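Local coordinates for protein mitochondrial association factor 1 (Toxoplasma gondii, PDB 6BXS) that is a macro-domain protein from a locus required for the parasite's direct manipulation of host mitochondria, its own molecular role being uncertain, at residues T14-R19 and A240-I245. Residues are numbered along the deposited sequence; the frame is centred on the assembly and turned at random.
Sequences TCLGDR and AVEAAI
Leu16 reaches out of the turn between strands 8-13 and 19-24 and sets CD2 against helix 230-248, crossing the side chain of Glu242 at about a right angle. Leu16 CD2 sits 3.6 Å from Glu242 CA and equally near the aliphatic CG of Glu242; it also lies 3.9 Å from Val241 CG1 and more loosely meets Ile245 CG1. Leu16 CD1 adds a second touch on Val241 CG1. Leucine suits this buried spot because its branched, apolar end fills it. Glu242 OE1 passes 3.8 Å from Cys15 CB, and OE2 is hydrogen-bonded to Ser271, so the methylenes pack while the carboxylate goes on to helix 263-276.

Ile245, one helical turn beyond Val241, meets Arg19, the two side chains sliding past each other in opposite directions. Arg19 CB points toward the helix and CG lies beside the backbone N, but contact begins only at Arg19 CD, 4.0 Å from Ile245 CG2. NE follows, then Arg19 CZ at 3.6 Å and Arg19 NH1 at 3.3 Å from Ile245 CG2. The last torsion (chi4 73°) turns one guanidinium face to this methyl, which sits offset toward the rim. Beta-branched Ile245 thus gives CG2 to Arg19 and CG1 to Leu16. Arg19 NH1 donates to Leu16 O (2.7 Å), which lies near the guanidinium plane, although NH1 stands 40° out of the carbonyl plane. NH2 forms a salt bridge with Asp249 and bonds Pro250 O. Three polar partners restrain the group's rotation, while the methyl packs on one face: arginine combines an aliphatic shaft with a flat, many-handed end. The whole joins a β-hairpin turn at one edge of the mixed sheet to a helix packed on that sheet, within the α/β architecture characteristic of macro domains.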
ATOM      1  N   THR A  14      -2.205  -9.220  20.583  1.00 31.66           N
ATOM      2  CA  THR A  14      -2.513  -8.369  21.720  1.00 33.66           C
ATOM      3  C   THR A  14      -1.680  -7.092  21.666  1.00 30.20           C
ATOM      4  O   THR A  14      -2.042  -6.081  22.266  1.00 31.58           O
ATOM      5  CB  THR A  14      -2.265  -9.094  23.059  1.00 38.41           C
ATOM      6  OG1 THR A  14      -2.748  -8.290  24.141  1.00 55.82           O
ATOM      7  CG2 THR A  14      -0.787  -9.373  23.260  1.00 28.64           C
ATOM      8  N   CYS A  15      -0.561  -7.141  20.948  1.00 30.30           N
ATOM      9  CA  CYS A  15       0.268  -5.954  20.757  1.00 30.13           C
ATOM     10  C   CYS A  15      -0.387  -4.985  19.774  1.00 24.64           C
ATOM     11  O   CYS A  15       0.054  -3.845  19.630  1.00 29.00           O
ATOM     12  CB  CYS A  15       1.667  -6.340  20.263  1.00 32.57           C
ATOM     13  SG  CYS A  15       1.732  -6.965  18.565  1.00 31.39           S
ATOM     14  N   LEU A  16      -1.439  -5.450  19.101  1.00 25.60           N
ATOM     15  CA  LEU A  16      -2.202  -4.622  18.169  1.00 25.28           C
ATOM     16  C   LEU A  16      -3.642  -4.444  18.645  1.00 28.36           C
ATOM     17  O   LEU A  16      -4.567  -4.353  17.836  1.00 28.47           O
ATOM     18  CB  LEU A  16      -2.196  -5.240  16.769  1.00 26.08           C
ATOM     19  CG  LEU A  16      -0.827  -5.520  16.141  1.00 25.05           C
ATOM     20  CD1 LEU A  16      -0.997  -6.147  14.766  1.00 23.73           C
ATOM     21  CD2 LEU A  16       0.007  -4.252  16.050  1.00 26.20           C
ATOM     22  N   GLY A  17      -3.830  -4.397  19.959  1.00 30.56           N
ATOM     23  CA  GLY A  17      -5.151  -4.216  20.532  1.00 27.07           C
ATOM     24  C   GLY A  17      -6.062  -5.401  20.273  1.00 32.20           C
ATOM     25  O   GLY A  17      -7.264  -5.234  20.062  1.00 30.96           O
ATOM     26  N   ASP A  18      -5.482  -6.598  20.280  1.00 28.17           N
ATOM     27  CA  ASP A  18      -6.230  -7.842  20.108  1.00 30.65           C
ATOM     28  C   ASP A  18      -6.914  -7.926  18.744  1.00 30.64           C
ATOM     29  O   ASP A  18      -8.024  -8.442  18.631  1.00 29.83           O
ATOM     30  CB  ASP A  18      -7.277  -8.001  21.216  1.00 37.04           C
ATOM     31  CG  ASP A  18      -6.669  -7.970  22.603  1.00 40.97           C
ATOM     32  OD1 ASP A  18      -5.627  -8.624  22.809  1.00 42.31           O
ATOM     33  OD2 ASP A  18      -7.234  -7.294  23.487  1.00 56.40           O
ATOM     34  N   ARG A  19      -6.244  -7.425  17.712  1.00 30.31           N
ATOM     35  CA  ARG A  19      -6.763  -7.508  16.351  1.00 30.18           C
ATOM     36  C   ARG A  19      -6.328  -8.803  15.673  1.00 29.57           C
ATOM     37  O   ARG A  19      -5.226  -9.297  15.915  1.00 26.43           O
ATOM     38  CB  ARG A  19      -6.292  -6.311  15.521  1.00 27.91           C
ATOM     39  CG  ARG A  19      -7.027  -5.017  15.817  1.00 28.93           C
ATOM     40  CD  ARG A  19      -6.388  -3.836  15.104  1.00 23.31           C
ATOM     41  NE  ARG A  19      -7.132  -2.599  15.328  1.00 24.32           N
ATOM     42  CZ  ARG A  19      -7.139  -1.928  16.477  1.00 30.21           C
ATOM     43  NH1 ARG A  19      -6.447  -2.372  17.517  1.00 24.69           N
ATOM     44  NH2 ARG A  19      -7.848  -0.813  16.589  1.00 32.46           N
ATOM     45  N   ALA A 240       6.334  -0.666  12.803  1.00 22.74           N
ATOM     46  CA  ALA A 240       5.593   0.380  12.105  1.00 22.37           C
ATOM     47  C   ALA A 240       4.091   0.124  12.188  1.00 20.71           C
ATOM     48  O   ALA A 240       3.301   1.056  12.341  1.00 21.10           O
ATOM     49  CB  ALA A 240       6.036   0.469  10.651  1.00 21.51           C
ATOM     50  N   VAL A 241       3.702  -1.141  12.080  1.00 19.04           N
ATOM     51  CA  VAL A 241       2.299  -1.520  12.186  1.00 20.61           C
ATOM     52  C   VAL A 241       1.767  -1.246  13.595  1.00 21.64           C
ATOM     53  O   VAL A 241       0.658  -0.739  13.753  1.00 21.56           O
ATOM     54  CB  VAL A 241       2.097  -3.008  11.829  1.00 22.39           C
ATOM     55  CG1 VAL A 241       0.715  -3.501  12.265  1.00 22.59           C
ATOM     56  CG2 VAL A 241       2.282  -3.222  10.328  1.00 18.57           C
ATOM     57  N   GLU A 242       2.557  -1.587  14.610  1.00 22.05           N
ATOM     58  CA  GLU A 242       2.166  -1.353  16.000  1.00 26.16           C
ATOM     59  C   GLU A 242       1.889   0.123  16.258  1.00 23.04           C
ATOM     60  O   GLU A 242       0.893   0.474  16.893  1.00 19.42           O
ATOM     61  CB  GLU A 242       3.254  -1.844  16.962  1.00 29.93           C
ATOM     62  CG  GLU A 242       3.391  -3.358  17.045  1.00 30.49           C
ATOM     63  CD  GLU A 242       4.529  -3.790  17.956  1.00 31.00           C
ATOM     64  OE1 GLU A 242       4.332  -3.802  19.189  1.00 33.21           O
ATOM     65  OE2 GLU A 242       5.618  -4.116  17.439  1.00 31.72           O
ATOM     66  N   ALA A 243       2.774   0.981  15.758  1.00 21.26           N
ATOM     67  CA  ALA A 243       2.655   2.419  15.971  1.00 20.58           C
ATOM     68  C   ALA A 243       1.432   2.981  15.255  1.00 21.62           C
ATOM     69  O   ALA A 243       0.740   3.848  15.786  1.00 20.99           O
ATOM     70  CB  ALA A 243       3.916   3.130  15.498  1.00 22.88           C
ATOM     71  N   ALA A 244       1.178   2.486  14.047  1.00 20.28           N
ATOM     72  CA  ALA A 244       0.056   2.959  13.243  1.00 16.56           C
ATOM     73  C   ALA A 244      -1.283   2.567  13.863  1.00 22.41           C
ATOM     74  O   ALA A 244      -2.212   3.372  13.898  1.00 19.57           O
ATOM     75  CB  ALA A 244       0.158   2.417  11.828  1.00 19.29           C
ATOM     76  N   ILE A 245      -1.380   1.331  14.342  1.00 18.06           N
ATOM     77  CA  ILE A 245      -2.602   0.858  14.981  1.00 18.97           C
ATOM     78  C   ILE A 245      -2.870   1.648  16.261  1.00 18.89           C
ATOM     79  O   ILE A 245      -4.005   2.038  16.535  1.00 21.62           O
ATOM     80  CB  ILE A 245      -2.522  -0.648  15.305  1.00 19.44           C
ATOM     81  CG1 ILE A 245      -2.485  -1.477  14.017  1.00 22.41           C
ATOM     82  CG2 ILE A 245      -3.695  -1.089  16.177  1.00 23.85           C
ATOM     83  CD1 ILE A 245      -3.700  -1.326  13.124  1.00 23.10           C
TER